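Local atomic coordinates of outer membrane lipoprotein carrier protein LolA (Thermus thermophilus, PDB entry 2YZY), a protein that is uncharacterized but probably carries lipoproteins or another lipid-bearing ligand between membranes. Residues 11-19 / 148-157; 64-75 / 78-89. All coordinates share one frame; numbering follows the deposited sequence.

Interaction 1: 11-19 / 148-157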
loop_
_atom_site.group_PDB
_atom_site.type_symbol
_atom_site.label_atom_id
_atom_site.label_comp_id
_atom_site.label_asym_id
_atom_site.label_seq_id
_atom_site.Cartn_x
_atom_site.Cartn_y
_atom_site.Cartn_z
ATOM N N ILE A 11 4.692 6.259 -16.538
ATOM C CA ILE A 11 4.305 6.891 -15.285
ATOM C C ILE A 11 4.729 6.035 -14.098
ATOM O O ILE A 11 5.287 6.543 -13.123
ATOM C CB ILE A 11 2.780 7.121 -15.243
ATOM C CG1 ILE A 11 2.390 8.129 -16.326
ATOM C CG2 ILE A 11 2.358 7.609 -13.866
ATOM C CD1 ILE A 11 0.904 8.355 -16.457
ATOM N N LEU A 12 4.466 4.736 -14.184
ATOM C CA LEU A 12 4.837 3.824 -13.112
ATOM C C LEU A 12 6.349 3.840 -12.922
ATOM O O LEU A 12 6.838 3.774 -11.796
ATOM C CB LEU A 12 4.358 2.404 -13.425
ATOM C CG LEU A 12 2.840 2.207 -13.490
ATOM C CD1 LEU A 12 2.526 0.745 -13.773
ATOM C CD2 LEU A 12 2.209 2.640 -12.173
ATOM N N ASP A 13 7.088 3.936 -14.026
ATOM C CA ASP A 13 8.545 3.972 -13.951
ATOM C C ASP A 13 9.006 5.222 -13.209
ATOM O O ASP A 13 9.955 5.170 -12.429
ATOM C CB ASP A 13 9.167 3.946 -15.353
ATOM C CG ASP A 13 8.879 2.655 -16.096
ATOM O OD1 ASP A 13 9.002 1.574 -15.483
ATOM O OD2 ASP A 13 8.540 2.719 -17.299
ATOM N N ARG A 14 8.331 6.341 -13.455
ATOM C CA ARG A 14 8.665 7.599 -12.797
ATOM C C ARG A 14 8.425 7.484 -11.294
ATOM O O ARG A 14 9.200 7.996 -10.486
ATOM C CB ARG A 14 7.817 8.742 -13.359
ATOM C CG ARG A 14 8.118 9.100 -14.808
ATOM C CD ARG A 14 7.206 10.220 -15.292
ATOM N NE ARG A 14 7.513 10.630 -16.660
ATOM C CZ ARG A 14 8.661 11.188 -17.035
ATOM N NH1 ARG A 14 9.618 11.409 -16.142
ATOM N NH2 ARG A 14 8.854 11.523 -18.302
ATOM N N VAL A 15 7.341 6.808 -10.930
ATOM C CA VAL A 15 6.998 6.617 -9.528
ATOM C C VAL A 15 8.074 5.796 -8.828
ATOM O O VAL A 15 8.554 6.172 -7.761
ATOM C CB VAL A 15 5.642 5.890 -9.378
ATOM C CG1 VAL A 15 5.391 5.540 -7.913
ATOM C CG2 VAL A 15 4.521 6.776 -9.905
ATOM N N GLU A 16 8.454 4.679 -9.442
ATOM C CA GLU A 16 9.465 3.798 -8.870
ATOM C C GLU A 16 10.765 4.543 -8.604
ATOM O O GLU A 16 11.365 4.403 -7.537
ATOM C CB GLU A 16 9.723 2.614 -9.805
ATOM C CG GLU A 16 10.651 1.562 -9.218
ATOM C CD GLU A 16 10.668 0.282 -10.032
ATOM O OE1 GLU A 16 11.100 0.322 -11.203
ATOM O OE2 GLU A 16 10.242 -0.766 -9.500
ATOM N N LYS A 17 11.201 5.340 -9.574
ATOM C CA LYS A 17 12.432 6.106 -9.416
ATOM C C LYS A 17 12.268 7.206 -8.373
ATOM O O LYS A 17 13.181 7.476 -7.594
ATOM C CB LYS A 17 12.851 6.739 -10.748
ATOM C CG LYS A 17 13.681 5.851 -11.672
ATOM C CD LYS A 17 12.866 4.776 -12.377
ATOM C CE LYS A 17 12.625 3.564 -11.495
ATOM N NZ LYS A 17 11.913 2.495 -12.245
ATOM N N ASN A 18 11.095 7.831 -8.358
ATOM C CA ASN A 18 10.809 8.920 -7.434
ATOM C C ASN A 18 10.669 8.475 -5.981
ATOM O O ASN A 18 10.809 9.287 -5.068
ATOM C CB ASN A 18 9.537 9.653 -7.879
ATOM C CG ASN A 18 9.317 10.950 -7.127
ATOM O OD1 ASN A 18 10.217 11.786 -7.032
ATOM N ND2 ASN A 18 8.111 11.133 -6.599
ATOM N N LEU A 19 10.392 7.192 -5.768
ATOM C CA LEU A 19 10.239 6.663 -4.415
ATOM C C LEU A 19 11.344 5.668 -4.074
ATOM O O LEU A 19 11.100 4.660 -3.406
ATOM C CB LEU A 19 8.878 5.981 -4.261
ATOM C CG LEU A 19 7.647 6.886 -4.383
ATOM C CD1 LEU A 19 6.384 6.051 -4.246
ATOM C CD2 LEU A 19 7.699 7.966 -3.313
ATOM N N LEU A 148 -6.155 3.802 -10.672
ATOM C CA LEU A 148 -4.958 4.140 -9.914
ATOM C C LEU A 148 -4.649 5.601 -10.206
ATOM O O LEU A 148 -4.454 5.980 -11.359
ATOM C CB LEU A 148 -3.773 3.263 -10.337
ATOM C CG LEU A 148 -2.418 3.602 -9.694
ATOM C CD1 LEU A 148 -2.530 3.536 -8.174
ATOM C CD2 LEU A 148 -1.351 2.631 -10.184
ATOM N N TYR A 149 -4.621 6.419 -9.160
ATOM C CA TYR A 149 -4.353 7.846 -9.302
ATOM C C TYR A 149 -2.938 8.173 -8.849
ATOM O O TYR A 149 -2.538 7.834 -7.731
ATOM C CB TYR A 149 -5.379 8.635 -8.487
ATOM C CG TYR A 149 -6.794 8.426 -8.975
ATOM C CD1 TYR A 149 -7.341 9.249 -9.958
ATOM C CD2 TYR A 149 -7.573 7.380 -8.485
ATOM C CE1 TYR A 149 -8.633 9.035 -10.440
ATOM C CE2 TYR A 149 -8.863 7.156 -8.959
ATOM C CZ TYR A 149 -9.385 7.989 -9.938
ATOM O OH TYR A 149 -10.659 7.774 -10.414
ATOM N N ILE A 150 -2.191 8.834 -9.731
ATOM C CA ILE A 150 -0.801 9.200 -9.472
ATOM C C ILE A 150 -0.595 10.712 -9.522
ATOM O O ILE A 150 -0.909 11.356 -10.527
ATOM C CB ILE A 150 0.138 8.559 -10.524
ATOM C CG1 ILE A 150 -0.070 7.040 -10.566
ATOM C CG2 ILE A 150 1.592 8.922 -10.222
ATOM C CD1 ILE A 150 0.239 6.320 -9.255
ATOM N N LEU A 151 -0.064 11.275 -8.439
ATOM C CA LEU A 151 0.206 12.709 -8.372
ATOM C C LEU A 151 1.234 13.040 -9.460
ATOM O O LEU A 151 2.248 12.358 -9.587
ATOM C CB LEU A 151 0.765 13.076 -6.990
ATOM C CG LEU A 151 1.077 14.552 -6.720
ATOM C CD1 LEU A 151 -0.196 15.373 -6.791
ATOM C CD2 LEU A 151 1.712 14.697 -5.342
ATOM N N LYS A 152 0.974 14.083 -10.245
ATOM C CA LYS A 152 1.892 14.457 -11.324
ATOM C C LYS A 152 3.159 15.193 -10.888
ATOM O O LYS A 152 4.259 14.833 -11.307
ATOM C CB LYS A 152 1.161 15.306 -12.373
ATOM C CG LYS A 152 0.102 14.548 -13.164
ATOM C CD LYS A 152 -0.573 15.437 -14.205
ATOM C CE LYS A 152 0.403 15.904 -15.275
ATOM N NZ LYS A 152 -0.260 16.778 -16.287
ATOM N N ALA A 153 3.002 16.217 -10.054
ATOM C CA ALA A 153 4.131 17.027 -9.589
ATOM C C ALA A 153 5.202 16.246 -8.831
ATOM O O ALA A 153 6.392 16.546 -8.942
ATOM C CB ALA A 153 3.618 18.171 -8.727
ATOM N N ASP A 154 4.775 15.259 -8.054
ATOM C CA ASP A 154 5.687 14.426 -7.277
ATOM C C ASP A 154 5.136 13.010 -7.405
ATOM O O ASP A 154 4.437 12.521 -6.519
ATOM C CB ASP A 154 5.695 14.891 -5.815
ATOM C CG ASP A 154 6.638 14.080 -4.942
ATOM O OD1 ASP A 154 7.722 13.695 -5.427
ATOM O OD2 ASP A 154 6.301 13.844 -3.764
ATOM N N PRO A 155 5.445 12.338 -8.527
ATOM C CA PRO A 155 5.006 10.977 -8.855
ATOM C C PRO A 155 4.938 9.974 -7.712
ATOM O O PRO A 155 5.954 9.436 -7.275
ATOM C CB PRO A 155 5.989 10.555 -9.939
ATOM C CG PRO A 155 6.215 11.837 -10.667
ATOM C CD PRO A 155 6.409 12.820 -9.536
ATOM N N ARG A 156 3.717 9.724 -7.248
ATOM C CA ARG A 156 3.456 8.774 -6.175
ATOM C C ARG A 156 1.958 8.485 -6.179
ATOM O O ARG A 156 1.160 9.308 -6.633
ATOM C CB ARG A 156 3.892 9.348 -4.822
ATOM C CG ARG A 156 3.112 10.558 -4.335
ATOM C CD ARG A 156 3.806 11.182 -3.124
ATOM N NE ARG A 156 3.074 12.320 -2.575
ATOM C CZ ARG A 156 1.948 12.227 -1.870
ATOM N NH1 ARG A 156 1.412 11.041 -1.619
ATOM N NH2 ARG A 156 1.356 13.326 -1.419
ATOM N N PRO A 157 1.557 7.303 -5.687
ATOM C CA PRO A 157 0.143 6.924 -5.652
ATOM C C PRO A 157 -0.670 7.733 -4.654
ATOM O O PRO A 157 -0.210 8.032 -3.551
ATOM C CB PRO A 157 0.179 5.440 -5.274
ATOM C CG PRO A 157 1.589 5.008 -5.607
ATOM C CD PRO A 157 2.403 6.198 -5.208
#

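Interaction 2: 64-75 / 78-89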
loop_
_atom_site.group_PDB
_atom_site.type_symbol
_atom_site.label_atom_id
_atom_site.label_comp_id
_atom_site.label_asym_id
_atom_site.label_seq_id
_atom_site.Cartn_x
_atom_site.Cartn_y
_atom_site.Cartn_z
ATOM N N GLU A 64 -6.623 -3.908 14.308
ATOM C CA GLU A 64 -5.948 -2.939 15.165
ATOM C C GLU A 64 -4.742 -3.543 15.889
ATOM O O GLU A 64 -4.884 -4.506 16.641
ATOM C CB GLU A 64 -6.946 -2.382 16.183
ATOM C CG GLU A 64 -6.410 -1.243 17.046
ATOM C CD GLU A 64 -7.397 -0.830 18.120
ATOM O OE1 GLU A 64 -8.559 -0.522 17.780
ATOM O OE2 GLU A 64 -7.014 -0.819 19.311
ATOM N N GLY A 65 -3.555 -2.979 15.655
ATOM C CA GLY A 65 -2.355 -3.487 16.305
ATOM C C GLY A 65 -1.538 -4.460 15.476
ATOM O O GLY A 65 -0.368 -4.705 15.774
ATOM N N ASN A 66 -2.154 -5.027 14.444
ATOM C CA ASN A 66 -1.464 -5.965 13.560
ATOM C C ASN A 66 -0.457 -5.214 12.708
ATOM O O ASN A 66 -0.551 -4.001 12.536
ATOM C CB ASN A 66 -2.439 -6.631 12.582
ATOM C CG ASN A 66 -3.392 -7.590 13.251
ATOM O OD1 ASN A 66 -3.492 -7.639 14.476
ATOM N ND2 ASN A 66 -4.121 -8.356 12.437
ATOM N N PHE A 67 0.519 -5.939 12.181
ATOM C CA PHE A 67 1.465 -5.325 11.270
ATOM C C PHE A 67 2.042 -6.398 10.370
ATOM O O PHE A 67 2.009 -7.592 10.692
ATOM C CB PHE A 67 2.569 -4.536 12.014
ATOM C CG PHE A 67 3.526 -5.381 12.810
ATOM C CD1 PHE A 67 4.589 -6.040 12.190
ATOM C CD2 PHE A 67 3.394 -5.474 14.191
ATOM C CE1 PHE A 67 5.507 -6.776 12.940
ATOM C CE2 PHE A 67 4.308 -6.210 14.953
ATOM C CZ PHE A 67 5.367 -6.861 14.322
ATOM N N THR A 68 2.519 -5.964 9.214
ATOM C CA THR A 68 3.109 -6.864 8.240
ATOM C C THR A 68 4.479 -6.334 7.862
ATOM O O THR A 68 4.644 -5.143 7.605
ATOM C CB THR A 68 2.254 -6.936 6.964
ATOM O OG1 THR A 68 0.950 -7.423 7.289
ATOM C CG2 THR A 68 2.900 -7.861 5.941
ATOM N N VAL A 69 5.471 -7.216 7.852
ATOM C CA VAL A 69 6.816 -6.821 7.463
ATOM C C VAL A 69 7.151 -7.636 6.223
ATOM O O VAL A 69 7.025 -8.861 6.223
ATOM C CB VAL A 69 7.854 -7.117 8.561
ATOM C CG1 VAL A 69 9.252 -6.735 8.066
ATOM C CG2 VAL A 69 7.521 -6.327 9.812
ATOM N N ILE A 70 7.551 -6.954 5.157
ATOM C CA ILE A 70 7.889 -7.650 3.926
ATOM C C ILE A 70 9.353 -7.444 3.578
ATOM O O ILE A 70 9.872 -6.330 3.640
ATOM C CB ILE A 70 7.018 -7.161 2.746
ATOM C CG1 ILE A 70 5.538 -7.361 3.075
ATOM C CG2 ILE A 70 7.374 -7.936 1.478
ATOM C CD1 ILE A 70 4.596 -6.755 2.064
ATOM N N THR A 71 10.019 -8.539 3.236
ATOM C CA THR A 71 11.419 -8.499 2.845
ATOM C C THR A 71 11.500 -9.243 1.521
ATOM O O THR A 71 10.501 -9.789 1.054
ATOM C CB THR A 71 12.323 -9.206 3.873
ATOM O OG1 THR A 71 12.000 -10.602 3.919
ATOM C CG2 THR A 71 12.129 -8.602 5.256
ATOM N N GLU A 72 12.676 -9.259 0.907
ATOM C CA GLU A 72 12.826 -9.959 -0.359
ATOM C C GLU A 72 12.684 -11.457 -0.121
ATOM O O GLU A 72 12.195 -12.191 -0.981
ATOM C CB GLU A 72 14.197 -9.674 -0.977
ATOM C CG GLU A 72 15.367 -10.249 -0.191
ATOM C CD GLU A 72 16.662 -10.238 -0.980
ATOM O OE1 GLU A 72 17.697 -10.678 -0.435
ATOM O OE2 GLU A 72 16.646 -9.793 -2.149
ATOM N N LYS A 73 13.099 -11.899 1.063
ATOM C CA LYS A 73 13.057 -13.312 1.419
ATOM C C LYS A 73 11.739 -13.807 2.007
ATOM O O LYS A 73 11.211 -14.829 1.569
ATOM C CB LYS A 73 14.192 -13.633 2.396
ATOM C CG LYS A 73 14.258 -15.094 2.812
ATOM C CD LYS A 73 15.383 -15.336 3.804
ATOM C CE LYS A 73 15.454 -16.799 4.206
ATOM N NZ LYS A 73 14.171 -17.271 4.801
ATOM N N GLU A 74 11.202 -13.100 2.996
ATOM C CA GLU A 74 9.962 -13.560 3.603
ATOM C C GLU A 74 9.014 -12.467 4.069
ATOM O O GLU A 74 9.333 -11.278 4.027
ATOM C CB GLU A 74 10.283 -14.495 4.772
ATOM C CG GLU A 74 10.895 -13.814 5.979
ATOM C CD GLU A 74 11.718 -14.767 6.826
ATOM O OE1 GLU A 74 11.315 -15.941 6.976
ATOM O OE2 GLU A 74 12.767 -14.339 7.349
ATOM N N VAL A 75 7.838 -12.896 4.512
ATOM C CA VAL A 75 6.803 -11.995 4.989
ATOM C C VAL A 75 6.412 -12.340 6.420
ATOM O O VAL A 75 6.215 -13.507 6.750
ATOM C CB VAL A 75 5.540 -12.093 4.101
ATOM C CG1 VAL A 75 4.411 -11.264 4.697
ATOM C CG2 VAL A 75 5.860 -11.619 2.691
ATOM N N TYR A 78 2.038 -10.111 11.899
ATOM C CA TYR A 78 1.777 -10.148 13.326
ATOM C C TYR A 78 0.297 -9.903 13.581
ATOM O O TYR A 78 -0.281 -8.921 13.099
ATOM C CB TYR A 78 2.611 -9.097 14.067
ATOM C CG TYR A 78 2.387 -9.140 15.564
ATOM C CD1 TYR A 78 2.792 -10.250 16.312
ATOM C CD2 TYR A 78 1.716 -8.109 16.229
ATOM C CE1 TYR A 78 2.529 -10.339 17.675
ATOM C CE2 TYR A 78 1.450 -8.189 17.598
ATOM C CZ TYR A 78 1.858 -9.308 18.314
ATOM O OH TYR A 78 1.585 -9.412 19.662
ATOM N N LEU A 79 -0.312 -10.820 14.325
ATOM C CA LEU A 79 -1.727 -10.733 14.669
ATOM C C LEU A 79 -1.754 -10.357 16.146
ATOM O O LEU A 79 -1.474 -11.178 17.017
ATOM C CB LEU A 79 -2.399 -12.086 14.426
ATOM C CG LEU A 79 -2.148 -12.657 13.027
ATOM C CD1 LEU A 79 -2.806 -14.032 12.906
ATOM C CD2 LEU A 79 -2.691 -11.696 11.966
ATOM N N TYR A 80 -2.103 -9.106 16.413
ATOM C CA TYR A 80 -2.105 -8.571 17.766
ATOM C C TYR A 80 -2.940 -9.310 18.808
ATOM O O TYR A 80 -2.428 -9.684 19.861
ATOM C CB TYR A 80 -2.533 -7.103 17.727
ATOM C CG TYR A 80 -2.369 -6.387 19.051
ATOM C CD1 TYR A 80 -1.167 -5.763 19.392
ATOM C CD2 TYR A 80 -3.413 -6.351 19.970
ATOM C CE1 TYR A 80 -1.013 -5.119 20.617
ATOM C CE2 TYR A 80 -3.269 -5.713 21.194
ATOM C CZ TYR A 80 -2.069 -5.099 21.513
ATOM O OH TYR A 80 -1.939 -4.473 22.731
ATOM N N LEU A 81 -4.218 -9.528 18.517
ATOM C CA LEU A 81 -5.095 -10.181 19.483
ATOM C C LEU A 81 -4.736 -11.625 19.813
ATOM O O LEU A 81 -5.046 -12.099 20.903
ATOM C CB LEU A 81 -6.551 -10.077 19.022
ATOM C CG LEU A 81 -7.106 -8.651 19.096
ATOM C CD1 LEU A 81 -8.440 -8.577 18.373
ATOM C CD2 LEU A 81 -7.250 -8.228 20.555
ATOM N N THR A 82 -4.070 -12.318 18.897
ATOM C CA THR A 82 -3.681 -13.702 19.155
ATOM C C THR A 82 -2.191 -13.810 19.468
ATOM O O THR A 82 -1.692 -14.895 19.771
ATOM C CB THR A 82 -3.997 -14.618 17.950
ATOM O OG1 THR A 82 -3.232 -14.199 16.814
ATOM C CG2 THR A 82 -5.482 -14.553 17.604
ATOM N N ASN A 83 -1.492 -12.677 19.412
ATOM C CA ASN A 83 -0.052 -12.612 19.665
ATOM C C ASN A 83 0.715 -13.656 18.860
ATOM O O ASN A 83 1.622 -14.321 19.369
ATOM C CB ASN A 83 0.249 -12.772 21.164
ATOM C CG ASN A 83 1.707 -12.494 21.496
ATOM O OD1 ASN A 83 2.328 -11.595 20.926
ATOM N ND2 ASN A 83 2.258 -13.259 22.432
ATOM N N GLN A 84 0.346 -13.788 17.589
ATOM C CA GLN A 84 0.995 -14.735 16.693
ATOM C C GLN A 84 1.763 -14.005 15.603
ATOM O O GLN A 84 1.268 -13.038 15.020
ATOM C CB GLN A 84 -0.042 -15.644 16.027
ATOM C CG GLN A 84 -0.810 -16.547 16.977
ATOM C CD GLN A 84 -1.957 -17.258 16.291
ATOM O OE1 GLN A 84 -2.840 -16.621 15.716
ATOM N NE2 GLN A 84 -1.952 -18.587 16.349
ATOM N N LEU A 85 2.982 -14.460 15.337
ATOM C CA LEU A 85 3.787 -13.885 14.269
ATOM C C LEU A 85 3.869 -14.970 13.200
ATOM O O LEU A 85 4.558 -15.977 13.379
ATOM C CB LEU A 85 5.194 -13.524 14.760
ATOM C CG LEU A 85 6.088 -12.833 13.723
ATOM C CD1 LEU A 85 5.526 -11.451 13.400
ATOM C CD2 LEU A 85 7.513 -12.719 14.255
ATOM N N VAL A 86 3.139 -14.780 12.104
ATOM C CA VAL A 86 3.137 -15.755 11.017
ATOM C C VAL A 86 4.286 -15.442 10.066
ATOM O O VAL A 86 4.369 -14.343 9.513
ATOM C CB VAL A 86 1.794 -15.722 10.237
ATOM C CG1 VAL A 86 1.738 -16.880 9.244
ATOM C CG2 VAL A 86 0.624 -15.799 11.208
ATOM N N ILE A 87 5.177 -16.413 9.888
ATOM C CA ILE A 87 6.339 -16.257 9.023
ATOM C C ILE A 87 6.168 -17.111 7.770
ATOM O O ILE A 87 6.063 -18.335 7.857
ATOM C CB ILE A 87 7.625 -16.686 9.761
ATOM C CG1 ILE A 87 7.778 -15.878 11.052
ATOM C CG2 ILE A 87 8.839 -16.481 8.860
ATOM C CD1 ILE A 87 8.999 -16.248 11.870
ATOM N N SER A 88 6.144 -16.464 6.609
ATOM C CA SER A 88 5.959 -17.170 5.340
ATOM C C SER A 88 6.998 -16.771 4.299
ATOM O O SER A 88 7.465 -15.636 4.277
ATOM C CB SER A 88 4.564 -16.878 4.779
ATOM O OG SER A 88 3.553 -17.176 5.725
ATOM N N PRO A 89 7.379 -17.709 3.413
ATOM C CA PRO A 89 8.373 -17.368 2.390
ATOM C C PRO A 89 7.807 -16.347 1.406
ATOM O O PRO A 89 6.568 -16.315 1.250
ATOM C CB PRO A 89 8.654 -18.714 1.719
ATOM C CG PRO A 89 8.381 -19.704 2.809
ATOM C CD PRO A 89 7.122 -19.158 3.433
HETATM O O HOH W 1 -5.521 -8.538 16.147
#

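Interaction 1: 11-19 / 148-157
N18 reaches out from the last turn of helix 7-18 and grips the loop between strands 145-151 and 156-163 with one nitrogen. Its ND2 donates to D154 OD1 at 2.8 Å. The same N18 ND2 donates to the backbone O of P155, also at 2.8 Å, and both bonds are nearly straight. CG stands anti to the backbone N (chi1 -169°), which swings the amide off the helix end and onto the loop. Both acceptors lie close to the amide plane of N18, whereas the amide itself meets the carboxylate of D154 from above, the two planes almost perpendicular. The P155 carbonyl is likewise approached from above its plane. With an alanine in place of N18, the P155 carbonyl would probably lose this donor, and D154 would lean more on its salt bridge to R180. That arginine also bonds the backbone O of N18.

The contact lays the N-terminal helix against the hairpin of strands 145-151 and 156-163, over its turn, in the antiparallel, half-barrel-like strand array of the LolA-like fold; helix 11-18 and strand 148-151 run at 56° to each other. V15 has its backbone closest to the loop, at P155, and its two methyls divide the work. CG2, anti to the carbonyl carbon, meets I150 CG2 at 3.6 Å and also packs on P155 CB, while CG1 turns toward P157 CD. One turn back, I11 brings its CG2 branch to I150 CG2 (3.9 Å), the two side chains running alongside one another in opposite senses. L12 adds a looser methyl contact, CD2 to L148 CD2 at 4.1 Å. Just past the helix, L19 brings CD1 up to P157 CD (4.1 Å), with F178 of strand 169-180 beside it.

Interaction 2: 64-75 / 78-89
V75 and S88 face each other as an antiparallel hydrogen-bonded pair: V75 N gives to S88 O at 2.8 Å and S88 N returns to V75 O at 3.0 Å, both bonds close to straight at 171°. F67 and Y78 form the same kind of pair, but unevenly. Y78 N reaches F67 O at 2.8 Å, while the return bond from F67 N to Y78 O is stretched to 3.2 Å. Beyond it, N66 extends the ladder with its side chain: OD1 accepts Y80 N at 2.8 Å from above the amide plane. A water 2.8 Å from N66 OD1 accepts from L81 N.

F67 and Y78 belong to the hairpin of strands 67-70 and 75-79, and V75 and S88 to the next step, from 75-79 to 84-88, in a meander of antiparallel strands. One face of the F67 ring is met by Y78 CB, over its centre and 3.5 Å from the centroid, a CH-pi contact. With F67 CG wedged between its own backbone N and carbonyl carbon (chi1 68°), the ring is folded back onto its neighbour. The rings themselves are tilted by 28° and slid apart, barely overlapping. Y78 OH donates to N83 OD1, fixing the far end of that ring to the turn at 80-83, where N83 and Q84 opposite L79 make a G1 beta bulge. At G65 a side chain would run into Y80.

The chemistry implies a register set by backbone bonds and the N66 amide, with the F67 ring taking both the CH-pi contact of Y78 and a cation-pi contact from R54.

Interaction 1 and interaction 2 lie on opposite sides of the chain's centre, their own centres 28 Å apart and their nearest atoms about 13 Å apart, so they do not touch. Both nevertheless reach the same run of strands. The 64-75 / 78-89 contact falls within the stretch of chain that the 11-19 / 148-157 contact closes into a loop. The first brings a helix against a hairpin turn; the second is built within neighbouring strands. A pentanediol, probably from the crystallisation liquor, is hydrogen-bonded to E64 at the edge of interaction 2.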